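PDB 5CUW: sortase SrtE1 from Streptomyces coelicolor, which cleaves cell-wall sorting signals, preferring Leu-Ala-x-Thr-Gly over Leu-Pro-x-Thr-Gly, and attaches the surface proteins that carry them to the cell wall. Local coordinates for residues L43-L48 against I158-C163; V52-G57 against F89-H94; G67-Y72 against E100-I105; A80-K85 against F123-A128; P113-V116 against K121-V124. One frame throughout, in Å; residues are numbered along the deposited sequence.

Contact 1 (L43-L48 against I158-C163); sequences LHIPKL and ITLTTC
Leu43 and Ile45 face Ile158 and Leu160 across the protein core, and each pair meets head-on, methyl tip to methyl tip, the Ile45-Leu160 pair a little offset. CD1 of Leu43 lies 4.4 Å from CD1 of Ile158, while CD1 of Ile45 lies 4.3 Å from CD1 of Leu160. All four side chains leave their strands toward the opposite segment, so each pair meets midway between the two strands. In Leu43 the CG stands anti to the backbone N (chi1 -176°), which carries the branch inward. Ile45 is extended, with CD1 trans about the CB-CG1 bond (chi2 179°), and its end reaches Leu160. This is the interior of the sortase beta-barrel: strands 39-45 and 156-164 are not neighbours in the sheet, and the nearest CA atoms, those of Leu43 and Leu160, are 11.0 Å apart. Ile114 and Val116 of strand 113-117 touch Leu43, and Leu91 packs against both Ile158 and Leu160. The alternate residues Thr159 and Thr161 turn from this core, and their hydroxyls bond to Asn88 and to Tyr72, the probable substrate-recognition residue. At the end of the same strand comes Cys163, the probable active-site cysteine, its side chain far from strand 39-45.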
# COMPACT_ATOMS: atom_id res chain seq x y z
N LEU A 43 -8.04 3.82 -0.84
CA LEU A 43 -7.07 3.77 0.25
C LEU A 43 -7.16 5.04 1.10
O LEU A 43 -7.11 6.15 0.55
CB LEU A 43 -5.66 3.61 -0.28
CG LEU A 43 -4.56 3.44 0.77
CD1 LEU A 43 -4.64 2.05 1.38
CD2 LEU A 43 -3.18 3.69 0.16
N HIS A 44 -7.30 4.89 2.42
CA HIS A 44 -7.37 6.03 3.33
C HIS A 44 -6.18 6.00 4.27
O HIS A 44 -5.90 4.98 4.88
CB HIS A 44 -8.65 6.01 4.18
CG HIS A 44 -9.93 5.96 3.39
ND1 HIS A 44 -10.75 7.06 3.24
CD2 HIS A 44 -10.54 4.94 2.75
CE1 HIS A 44 -11.80 6.71 2.52
NE2 HIS A 44 -11.70 5.44 2.21
N ILE A 45 -5.48 7.12 4.39
CA ILE A 45 -4.45 7.25 5.42
C ILE A 45 -4.72 8.56 6.14
O ILE A 45 -4.21 9.62 5.74
CB ILE A 45 -3.01 7.22 4.84
CG1 ILE A 45 -2.89 6.13 3.78
CG2 ILE A 45 -1.97 6.99 5.94
CD1 ILE A 45 -1.52 6.06 3.15
N PRO A 46 -5.55 8.50 7.19
CA PRO A 46 -6.05 9.67 7.93
C PRO A 46 -4.95 10.60 8.44
O PRO A 46 -5.15 11.81 8.43
CB PRO A 46 -6.81 9.03 9.10
CG PRO A 46 -7.29 7.74 8.56
CD PRO A 46 -6.18 7.25 7.66
N LYS A 47 -3.82 10.06 8.87
CA LYS A 47 -2.76 10.93 9.40
C LYS A 47 -2.20 11.84 8.31
O LYS A 47 -1.77 12.96 8.59
CB LYS A 47 -1.63 10.11 10.01
CG LYS A 47 -0.56 10.95 10.71
CD LYS A 47 0.51 10.05 11.29
CE LYS A 47 1.51 10.79 12.14
NZ LYS A 47 2.58 9.86 12.60
N LEU A 48 -2.22 11.35 7.07
CA LEU A 48 -1.62 12.05 5.95
C LEU A 48 -2.66 12.80 5.10
O LEU A 48 -2.31 13.40 4.08
CB LEU A 48 -0.85 11.05 5.06
CG LEU A 48 0.07 10.06 5.78
CD1 LEU A 48 0.86 9.21 4.78
CD2 LEU A 48 1.01 10.78 6.73
N ILE A 158 0.19 -5.39 4.47
CA ILE A 158 0.13 -4.43 3.39
C ILE A 158 1.52 -3.84 3.21
O ILE A 158 2.29 -3.66 4.19
CB ILE A 158 -0.95 -3.32 3.66
CG1 ILE A 158 -1.15 -2.45 2.41
CG2 ILE A 158 -0.58 -2.50 4.91
CD1 ILE A 158 -2.40 -1.59 2.40
N THR A 159 1.88 -3.58 1.95
CA THR A 159 3.16 -2.98 1.63
C THR A 159 2.93 -1.74 0.76
O THR A 159 2.27 -1.82 -0.26
CB THR A 159 4.09 -3.95 0.87
OG1 THR A 159 4.16 -5.19 1.59
CG2 THR A 159 5.50 -3.36 0.72
N LEU A 160 3.48 -0.61 1.18
CA LEU A 160 3.42 0.61 0.38
C LEU A 160 4.81 0.93 -0.16
O LEU A 160 5.77 1.00 0.61
CB LEU A 160 2.90 1.79 1.20
CG LEU A 160 1.66 1.63 2.08
CD1 LEU A 160 1.38 2.97 2.80
CD2 LEU A 160 0.43 1.15 1.30
N THR A 161 4.93 1.14 -1.48
CA THR A 161 6.23 1.45 -2.08
C THR A 161 6.20 2.78 -2.83
O THR A 161 5.22 3.08 -3.50
CB THR A 161 6.69 0.32 -3.06
OG1 THR A 161 5.95 0.40 -4.29
CG2 THR A 161 6.45 -1.04 -2.44
N THR A 162 7.25 3.58 -2.70
CA THR A 162 7.33 4.83 -3.45
C THR A 162 8.79 5.14 -3.72
O THR A 162 9.67 4.41 -3.28
CB THR A 162 6.66 5.99 -2.68
OG1 THR A 162 6.50 7.13 -3.54
CG2 THR A 162 7.51 6.38 -1.47
N CYS A 163 9.06 6.23 -4.44
CA CYS A 163 10.44 6.60 -4.75
C CYS A 163 11.08 7.47 -3.67
O CYS A 163 10.39 8.17 -2.93
CB CYS A 163 10.51 7.32 -6.09
SG CYS A 163 10.00 6.31 -7.50

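Contact 2 (V52-G57 against F89-H94); sequences VPIAEG and FGLAGH
Ile54 meets Phe89 and Leu91 over the intervening strand 69-71, on the inside of the barrel, and its two branches divide the work. From CB, which points at strand 87-92, the chain forks. The short branch, CG2, stands anti to the backbone N and ends 3.5 Å from CD2 of Leu91, a snug methyl-to-methyl approach. The long branch runs through CG1, placed anti to the carbonyl carbon (chi1 -51°), and continues extended to CD1. This tip meets the ring of Phe89 at its edge, near the ring plane, 3.9 Å from CE2 and 4.0 Å from CZ of that ring. The same CD1 lies 4.1 Å from CD1 of Leu91, so one methyl touches both partners. The side chains of Ile54 and Phe89 run in roughly opposed senses, while Leu91 lies nearly perpendicular to Ile54. Neither partner starts by pointing straight at Ile54: Phe89 and Leu91 leave their strand obliquely and only their ends close in. No hydrogen bond joins the segments, whose nearest CA atoms, those of Ile54 and Leu91, are 8.2 Å apart. Val69 of the intervening strand also packs on Ile54; Leu43 and Phe40 of strand 39-45 touch Ile54 as well. The ring of His71 meets that of Phe89, their planes at about 35°. The arrangement is the apolar filling of a sortase beta-barrel, and the chain leaving strand 87-92 leads directly to His94, the probable active-site histidine, whose NE2 is hydrogen-bonded to Asp65.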
# COMPACT_ATOMS: atom_id res chain seq x y z
N VAL A 52 -7.43 7.96 -1.81
CA VAL A 52 -6.95 7.75 -3.17
C VAL A 52 -7.37 6.39 -3.69
O VAL A 52 -7.32 5.39 -2.97
CB VAL A 52 -5.43 7.91 -3.24
CG1 VAL A 52 -4.70 6.87 -2.34
CG2 VAL A 52 -4.94 7.84 -4.68
N PRO A 53 -7.81 6.34 -4.96
CA PRO A 53 -8.30 5.06 -5.48
C PRO A 53 -7.16 4.09 -5.73
O PRO A 53 -6.04 4.52 -6.06
CB PRO A 53 -9.00 5.46 -6.78
CG PRO A 53 -9.16 6.99 -6.72
CD PRO A 53 -7.97 7.44 -5.92
N ILE A 54 -7.44 2.81 -5.57
CA ILE A 54 -6.50 1.74 -5.94
C ILE A 54 -6.96 1.11 -7.24
O ILE A 54 -8.14 0.79 -7.39
CB ILE A 54 -6.41 0.63 -4.85
CG1 ILE A 54 -6.15 1.23 -3.46
CG2 ILE A 54 -5.34 -0.41 -5.23
CD1 ILE A 54 -6.12 0.17 -2.36
N ALA A 55 -6.05 0.96 -8.20
CA ALA A 55 -6.40 0.31 -9.45
C ALA A 55 -5.53 -0.93 -9.64
O ALA A 55 -4.52 -1.08 -8.98
CB ALA A 55 -6.24 1.26 -10.62
N GLU A 56 -5.93 -1.81 -10.55
CA GLU A 56 -5.17 -3.03 -10.78
C GLU A 56 -3.97 -2.73 -11.68
O GLU A 56 -4.13 -2.13 -12.74
CB GLU A 56 -6.07 -4.11 -11.41
CG GLU A 56 -5.40 -5.48 -11.58
CD GLU A 56 -5.16 -6.21 -10.26
OE1 GLU A 56 -5.11 -5.54 -9.20
OE2 GLU A 56 -5.02 -7.45 -10.27
N GLY A 57 -2.77 -3.14 -11.26
CA GLY A 57 -1.58 -2.92 -12.07
C GLY A 57 -0.87 -1.63 -11.71
O GLY A 57 -1.46 -0.73 -11.10
N PHE A 89 -0.63 -7.50 0.63
CA PHE A 89 -1.30 -6.64 -0.35
C PHE A 89 -0.33 -5.52 -0.73
O PHE A 89 -0.11 -4.62 0.06
CB PHE A 89 -2.62 -6.10 0.23
CG PHE A 89 -3.46 -5.26 -0.73
CD1 PHE A 89 -3.84 -5.75 -1.97
CD2 PHE A 89 -3.90 -4.00 -0.35
CE1 PHE A 89 -4.64 -4.97 -2.83
CE2 PHE A 89 -4.70 -3.22 -1.20
CZ PHE A 89 -5.06 -3.70 -2.44
N GLY A 90 0.26 -5.59 -1.91
CA GLY A 90 1.31 -4.65 -2.30
C GLY A 90 0.82 -3.50 -3.18
O GLY A 90 0.08 -3.72 -4.15
N LEU A 91 1.24 -2.28 -2.85
CA LEU A 91 0.77 -1.07 -3.53
C LEU A 91 1.91 -0.10 -3.83
O LEU A 91 2.83 0.06 -3.03
CB LEU A 91 -0.28 -0.36 -2.69
CG LEU A 91 -1.51 -1.16 -2.29
CD1 LEU A 91 -2.22 -0.39 -1.22
CD2 LEU A 91 -2.42 -1.39 -3.49
N ALA A 92 1.82 0.56 -4.98
CA ALA A 92 2.81 1.56 -5.38
C ALA A 92 2.11 2.89 -5.66
O ALA A 92 1.02 2.91 -6.24
CB ALA A 92 3.58 1.11 -6.60
N GLY A 93 2.73 3.98 -5.23
CA GLY A 93 2.20 5.31 -5.46
C GLY A 93 3.30 6.34 -5.66
O GLY A 93 4.43 6.15 -5.21
N HIS A 94 2.97 7.44 -6.33
CA HIS A 94 3.91 8.53 -6.56
C HIS A 94 4.34 9.22 -5.27
O HIS A 94 3.52 9.42 -4.35
CB HIS A 94 3.31 9.58 -7.50
CG HIS A 94 3.51 9.30 -8.96
ND1 HIS A 94 4.64 8.67 -9.45
CD2 HIS A 94 2.74 9.57 -10.03
CE1 HIS A 94 4.55 8.57 -10.76
NE2 HIS A 94 3.40 9.11 -11.14

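Contact 3 (G67-Y72 against E100-I105); sequences GMVGHY and EPFRYI
Beside the probable active site of this sortase, Val69 packs against the turn of Pro101 and Phe102; the Pro101 side chain comes to about 4 Å from that of His94, the probable active-site histidine. One methyl carries the contact. CG1 of Val69 stands anti to its carbonyl carbon (chi1 -58°), which directs it at the turn, where it sits 3.9 Å from CG of Pro101 and 3.8 Å from CZ of Phe102. Val69 and the Pro101 ring run antiparallel alongside each other, and the Phe102 side chain stands nearly perpendicular to Val69, whose methyl approaches the ring obliquely. Two overlapping type I turns, Glu100 to Arg103 and Phe102 to Ile105, shape the second segment. The first is braced by a salt bridge, Arg103 NH1 to Glu100 OE1 at 3.0 Å, the oxygen met on its syn side about 30° out of the carboxylate plane; Glu166 pairs with Arg103 NE. Gly67 ends the preceding helix as the C-prime residue of a Schellman motif. Phe102 also touches Leu160 and Thr162 on the strand that carries Cys163. With no hydrogen bond across it, the contact depends on apolar fit; the turn's charged pair, Glu100 and Arg103, takes no part.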
# COMPACT_ATOMS: atom_id res chain seq x y z
N GLY A 67 -3.12 9.68 -10.91
CA GLY A 67 -3.33 10.04 -9.52
C GLY A 67 -3.83 8.90 -8.67
O GLY A 67 -4.34 9.13 -7.58
N MET A 68 -3.68 7.66 -9.14
CA MET A 68 -4.12 6.51 -8.36
C MET A 68 -2.95 5.71 -7.81
O MET A 68 -1.82 5.87 -8.27
CB MET A 68 -5.02 5.60 -9.21
CG MET A 68 -6.24 6.32 -9.75
SD MET A 68 -7.41 5.18 -10.53
CE MET A 68 -6.67 4.96 -12.15
N VAL A 69 -3.18 4.86 -6.81
CA VAL A 69 -2.13 3.95 -6.41
C VAL A 69 -2.44 2.60 -7.05
O VAL A 69 -3.60 2.29 -7.32
CB VAL A 69 -1.97 3.80 -4.89
CG1 VAL A 69 -1.68 5.15 -4.25
CG2 VAL A 69 -3.17 3.13 -4.25
N GLY A 70 -1.38 1.84 -7.29
CA GLY A 70 -1.47 0.62 -8.07
C GLY A 70 -1.18 -0.63 -7.28
O GLY A 70 -0.21 -0.69 -6.51
N HIS A 71 -2.03 -1.63 -7.48
CA HIS A 71 -1.83 -2.96 -6.92
C HIS A 71 -0.92 -3.79 -7.82
O HIS A 71 -1.22 -4.00 -8.99
CB HIS A 71 -3.19 -3.65 -6.74
CG HIS A 71 -3.10 -5.08 -6.29
ND1 HIS A 71 -3.79 -6.10 -6.92
CD2 HIS A 71 -2.40 -5.66 -5.29
CE1 HIS A 71 -3.52 -7.24 -6.31
NE2 HIS A 71 -2.68 -7.01 -5.32
N TYR A 72 0.20 -4.26 -7.28
CA TYR A 72 1.13 -5.06 -8.08
C TYR A 72 0.38 -6.29 -8.60
O TYR A 72 -0.12 -7.08 -7.80
CB TYR A 72 2.36 -5.48 -7.28
CG TYR A 72 3.37 -4.37 -7.04
CD1 TYR A 72 3.28 -3.54 -5.93
CD2 TYR A 72 4.42 -4.16 -7.93
CE1 TYR A 72 4.22 -2.54 -5.70
CE2 TYR A 72 5.35 -3.16 -7.71
CZ TYR A 72 5.24 -2.36 -6.59
OH TYR A 72 6.16 -1.37 -6.37
N GLU A 100 0.43 13.11 -5.45
CA GLU A 100 1.50 12.59 -4.58
C GLU A 100 0.97 11.91 -3.33
O GLU A 100 1.20 12.36 -2.21
CB GLU A 100 2.48 13.71 -4.22
CG GLU A 100 1.84 15.06 -4.05
CD GLU A 100 2.86 16.19 -4.05
OE1 GLU A 100 2.84 17.01 -3.11
OE2 GLU A 100 3.67 16.26 -5.00
N PRO A 101 0.25 10.81 -3.52
CA PRO A 101 -0.37 10.11 -2.40
C PRO A 101 0.65 9.59 -1.36
O PRO A 101 0.34 9.61 -0.17
CB PRO A 101 -1.12 8.95 -3.07
CG PRO A 101 -0.49 8.81 -4.43
CD PRO A 101 -0.01 10.16 -4.82
N PHE A 102 1.83 9.15 -1.79
CA PHE A 102 2.80 8.58 -0.82
C PHE A 102 3.94 9.52 -0.47
O PHE A 102 5.00 9.09 0.03
CB PHE A 102 3.37 7.27 -1.35
CG PHE A 102 2.38 6.13 -1.39
CD1 PHE A 102 1.13 6.26 -0.81
CD2 PHE A 102 2.72 4.93 -1.99
CE1 PHE A 102 0.22 5.20 -0.84
CE2 PHE A 102 1.81 3.86 -2.04
CZ PHE A 102 0.56 4.00 -1.46
N ARG A 103 3.76 10.80 -0.73
CA ARG A 103 4.83 11.74 -0.44
C ARG A 103 5.30 11.70 1.02
O ARG A 103 6.50 11.85 1.30
CB ARG A 103 4.40 13.16 -0.79
CG ARG A 103 5.53 14.15 -0.63
CD ARG A 103 5.18 15.52 -1.14
NE ARG A 103 6.36 16.39 -1.09
CZ ARG A 103 6.38 17.66 -1.47
NH1 ARG A 103 5.27 18.24 -1.93
NH2 ARG A 103 7.50 18.35 -1.39
N TYR A 104 4.38 11.51 1.96
CA TYR A 104 4.78 11.55 3.38
C TYR A 104 4.56 10.24 4.14
O TYR A 104 4.31 10.25 5.35
CB TYR A 104 4.04 12.67 4.09
CG TYR A 104 4.37 14.05 3.54
CD1 TYR A 104 5.60 14.64 3.80
CD2 TYR A 104 3.46 14.73 2.75
CE1 TYR A 104 5.91 15.91 3.30
CE2 TYR A 104 3.76 15.99 2.24
CZ TYR A 104 4.98 16.57 2.52
OH TYR A 104 5.25 17.81 2.00
N ILE A 105 4.64 9.10 3.46
CA ILE A 105 4.43 7.84 4.17
C ILE A 105 5.58 7.58 5.15
O ILE A 105 5.45 6.75 6.04
CB ILE A 105 4.26 6.61 3.22
CG1 ILE A 105 5.52 6.32 2.40
CG2 ILE A 105 3.03 6.80 2.32
CD1 ILE A 105 5.45 4.95 1.61

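Contact 4 (A80-K85 against F123-A128); sequences AMPDAK and FVYKMA
Residues 81-84 form a type I turn, closed by Ala84 N to Met81 O at 3.2 Å, whose Pro82 comes nearest the strand at Phe123, 7.0 Å between CA atoms. Pro82 points its ring into the angle between two aromatic side chains. Its CB sits over the centre of one face of the Phe123 ring, 3.7 Å from the centroid and only 11° off the ring normal, a clear CH-pi contact. The same CB meets Tyr125 differently, at the edge and near the ring plane, 3.2 Å from OH. The carbonyl of Pro82 also reaches Phe123, with O 3.5 Å from CE1. Farther along the turn, Asp83 brings its CA obliquely to the far end of the ring, 3.8 Å from CZ of Phe123. Both aromatic side chains set CG anti to the carbonyl carbon (Phe123 chi1 -64°), which brings both rings to Pro82, one by its face and the other by its edge. An alanine in place of Phe123 is likely to leave CB of Pro82 without its aromatic face and to open a gap beneath the turn. Arg156 NH2, from strand 156-164, is hydrogen-bonded to the carbonyl O of Pro82, and the same arginine also touches Phe123. The loop thus rests where several strands of the sortase barrel meet: Phe89 of strand 87-92 packs on Pro82 and Tyr125, Met179 of strand 171-184 touches both rings, and Ile158 lies against Tyr125.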
# COMPACT_ATOMS: atom_id res chain seq x y z
N ALA A 80 -1.34 -10.91 -3.03
CA ALA A 80 -2.65 -11.27 -2.49
C ALA A 80 -3.58 -10.06 -2.38
O ALA A 80 -3.11 -8.92 -2.31
CB ALA A 80 -2.49 -11.94 -1.13
N MET A 81 -4.89 -10.32 -2.36
CA MET A 81 -5.87 -9.27 -2.06
C MET A 81 -6.11 -9.25 -0.56
O MET A 81 -5.76 -10.21 0.13
CB MET A 81 -7.18 -9.52 -2.81
CG MET A 81 -7.09 -9.32 -4.32
SD MET A 81 -7.02 -7.58 -4.79
CE MET A 81 -8.71 -7.09 -4.45
N PRO A 82 -6.70 -8.16 -0.04
CA PRO A 82 -6.86 -8.09 1.42
C PRO A 82 -7.86 -9.10 1.96
O PRO A 82 -7.79 -9.45 3.14
CB PRO A 82 -7.34 -6.65 1.66
CG PRO A 82 -7.00 -5.91 0.39
CD PRO A 82 -7.15 -6.93 -0.70
N ASP A 83 -8.77 -9.60 1.12
CA ASP A 83 -9.76 -10.54 1.63
C ASP A 83 -9.16 -11.94 1.88
O ASP A 83 -9.77 -12.75 2.57
CB ASP A 83 -10.97 -10.63 0.69
CG ASP A 83 -10.60 -11.10 -0.70
OD1 ASP A 83 -9.83 -10.39 -1.38
OD2 ASP A 83 -11.10 -12.16 -1.12
N ALA A 84 -7.97 -12.20 1.36
CA ALA A 84 -7.28 -13.47 1.63
C ALA A 84 -6.87 -13.57 3.09
O ALA A 84 -6.34 -12.61 3.66
CB ALA A 84 -6.07 -13.63 0.74
N LYS A 85 -7.09 -14.74 3.70
CA LYS A 85 -6.80 -14.93 5.12
C LYS A 85 -5.32 -14.90 5.44
O LYS A 85 -4.92 -14.90 6.60
CB LYS A 85 -7.42 -16.23 5.61
CG LYS A 85 -8.92 -16.24 5.47
CD LYS A 85 -9.51 -14.93 6.00
CE LYS A 85 -11.03 -14.93 5.91
NZ LYS A 85 -11.62 -13.65 6.41
N PHE A 123 -10.90 -2.81 5.39
CA PHE A 123 -9.74 -3.51 5.93
C PHE A 123 -8.83 -2.51 6.64
O PHE A 123 -8.24 -1.64 6.00
CB PHE A 123 -8.98 -4.21 4.80
CG PHE A 123 -9.78 -5.29 4.13
CD1 PHE A 123 -9.87 -6.56 4.70
CD2 PHE A 123 -10.45 -5.04 2.94
CE1 PHE A 123 -10.62 -7.56 4.07
CE2 PHE A 123 -11.19 -6.02 2.33
CZ PHE A 123 -11.28 -7.28 2.89
N VAL A 124 -8.74 -2.63 7.96
CA VAL A 124 -7.92 -1.70 8.72
C VAL A 124 -6.56 -2.30 9.04
O VAL A 124 -6.47 -3.29 9.75
CB VAL A 124 -8.59 -1.29 10.05
CG1 VAL A 124 -7.67 -0.36 10.85
CG2 VAL A 124 -9.94 -0.62 9.77
N TYR A 125 -5.50 -1.68 8.50
CA TYR A 125 -4.14 -2.04 8.85
C TYR A 125 -3.53 -0.99 9.76
O TYR A 125 -3.95 0.17 9.76
CB TYR A 125 -3.27 -2.16 7.60
CG TYR A 125 -3.73 -3.18 6.57
CD1 TYR A 125 -4.69 -2.84 5.63
CD2 TYR A 125 -3.16 -4.44 6.50
CE1 TYR A 125 -5.11 -3.75 4.65
CE2 TYR A 125 -3.58 -5.37 5.51
CZ TYR A 125 -4.55 -5.02 4.60
OH TYR A 125 -4.95 -5.93 3.63
N LYS A 126 -2.53 -1.40 10.53
CA LYS A 126 -1.72 -0.43 11.27
C LYS A 126 -0.25 -0.54 10.87
O LYS A 126 0.27 -1.64 10.67
CB LYS A 126 -1.91 -0.63 12.77
CG LYS A 126 -3.28 -0.12 13.22
CD LYS A 126 -3.45 -0.08 14.73
CE LYS A 126 -4.87 0.35 15.09
NZ LYS A 126 -5.19 0.05 16.51
N MET A 127 0.39 0.61 10.73
CA MET A 127 1.80 0.69 10.34
C MET A 127 2.64 -0.10 11.33
O MET A 127 2.42 -0.02 12.54
CB MET A 127 2.26 2.16 10.27
CG MET A 127 3.68 2.38 9.77
SD MET A 127 4.97 2.38 11.06
CE MET A 127 6.44 2.54 10.06
N ALA A 128 3.58 -0.89 10.82
CA ALA A 128 4.39 -1.74 11.68
C ALA A 128 5.88 -1.52 11.48
O ALA A 128 6.65 -1.56 12.43
CB ALA A 128 4.05 -3.21 11.46

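Contact 5 (P113-V116 against K121-V124); sequences PIVV and KYFV
The carbonyl O of Val116 accepts the shortest polar bond here, from Phe123 N at 2.8 Å and nearly straight (172° at the hydrogen), and Tyr122 CA approaches the same oxygen at 3.6 Å in a CA-H...O contact. The return bond, Val116 N to Phe123 O, is 2.9 Å long, making Val116 and Phe123 a hydrogen-bonded antiparallel pair. Phe123 O also receives a CA-H...O contact from Val115 CA at 3.4 Å. Next along the strands, Val115 and Val124 form a non-hydrogen-bonded pair. The two strands make a beta hairpin of the sortase barrel, their axes 4.7 Å apart and their directions 154° from each other. Side chains alternate between its faces. On one, CG2 of Val115 meets CG2 of Val124 at 4.1 Å, while CG1, anti to the backbone N (chi1 180°), comes to the edge of the Tyr122 ring, 4.3 Å from CD1. On the other, Val116 and Phe123 lie together, CB to CB 4.2 Å, and Val116 packs inward on Ile158. Strand 39-45 pairs with the other edge of strand 113-117 through the backbones of His44 and Val115, and strand 171-184 pairs with strand 121-134 through Val124 and Val180.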
# COMPACT_ATOMS: atom_id res chain seq x y z
N PRO A 113 -3.17 4.05 11.49
CA PRO A 113 -4.05 3.26 10.61
C PRO A 113 -3.93 3.57 9.12
O PRO A 113 -3.73 4.71 8.71
CB PRO A 113 -5.44 3.63 11.11
CG PRO A 113 -5.28 4.97 11.75
CD PRO A 113 -3.92 4.96 12.37
N ILE A 114 -4.08 2.50 8.34
CA ILE A 114 -4.12 2.55 6.88
C ILE A 114 -5.34 1.74 6.49
O ILE A 114 -5.40 0.55 6.79
CB ILE A 114 -2.85 1.96 6.25
CG1 ILE A 114 -1.62 2.78 6.66
CG2 ILE A 114 -2.97 1.88 4.74
CD1 ILE A 114 -0.38 1.93 6.89
N VAL A 115 -6.31 2.36 5.83
CA VAL A 115 -7.57 1.67 5.59
C VAL A 115 -7.85 1.43 4.11
O VAL A 115 -7.85 2.36 3.30
CB VAL A 115 -8.75 2.45 6.20
CG1 VAL A 115 -10.07 1.73 5.94
CG2 VAL A 115 -8.53 2.68 7.70
N VAL A 116 -8.12 0.17 3.77
CA VAL A 116 -8.56 -0.17 2.42
C VAL A 116 -10.06 -0.39 2.41
O VAL A 116 -10.56 -1.30 3.06
CB VAL A 116 -7.88 -1.45 1.89
CG1 VAL A 116 -8.43 -1.79 0.52
CG2 VAL A 116 -6.35 -1.28 1.83
N LYS A 121 -16.24 -4.41 2.21
CA LYS A 121 -15.56 -4.39 3.51
C LYS A 121 -14.64 -3.20 3.71
O LYS A 121 -14.19 -2.57 2.75
CB LYS A 121 -14.74 -5.66 3.71
CG LYS A 121 -15.55 -6.94 3.75
CD LYS A 121 -14.67 -8.16 3.71
CE LYS A 121 -15.51 -9.43 3.84
NZ LYS A 121 -16.15 -9.47 5.17
N TYR A 122 -14.35 -2.91 4.98
CA TYR A 122 -13.22 -2.07 5.36
C TYR A 122 -12.11 -2.96 5.92
O TYR A 122 -12.34 -3.76 6.82
CB TYR A 122 -13.63 -1.05 6.41
CG TYR A 122 -14.65 -0.04 5.97
CD1 TYR A 122 -14.27 1.11 5.29
CD2 TYR A 122 -16.00 -0.22 6.25
CE1 TYR A 122 -15.22 2.06 4.89
CE2 TYR A 122 -16.95 0.71 5.86
CZ TYR A 122 -16.55 1.85 5.18
OH TYR A 122 -17.48 2.78 4.79
N PHE A 123 -10.90 -2.81 5.39
CA PHE A 123 -9.74 -3.51 5.93
C PHE A 123 -8.83 -2.51 6.64
O PHE A 123 -8.24 -1.64 6.00
CB PHE A 123 -8.98 -4.21 4.80
CG PHE A 123 -9.78 -5.29 4.13
CD1 PHE A 123 -9.87 -6.56 4.70
CD2 PHE A 123 -10.45 -5.04 2.94
CE1 PHE A 123 -10.62 -7.56 4.07
CE2 PHE A 123 -11.19 -6.02 2.33
CZ PHE A 123 -11.28 -7.28 2.89
N VAL A 124 -8.74 -2.63 7.96
CA VAL A 124 -7.92 -1.70 8.72
C VAL A 124 -6.56 -2.30 9.04
O VAL A 124 -6.47 -3.29 9.75
CB VAL A 124 -8.59 -1.29 10.05
CG1 VAL A 124 -7.67 -0.36 10.85
CG2 VAL A 124 -9.94 -0.62 9.77

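How the contacts relate
All five contacts are largely buried, but they differ in depth. Contacts 1 and 2 lie nearest the centre of the chain and join strands that are not neighbours, through aliphatic tips and one ring edge; Thr159 O to Leu91 N ties their strands together. Contact 3, whose centre is about 6 Å from that of contact 2, extends this apolar core to a turn beside the probable active site, and Gly70 N to Ala92 O joins the strands of the two. Contacts 4 and 5 lie farther out and share Phe123 and Val124. In contact 4 Phe123 offers its ring to a loop that reaches solvent at Asp83; in contact 5 its backbone makes the only cross-segment hydrogen bonds of the set.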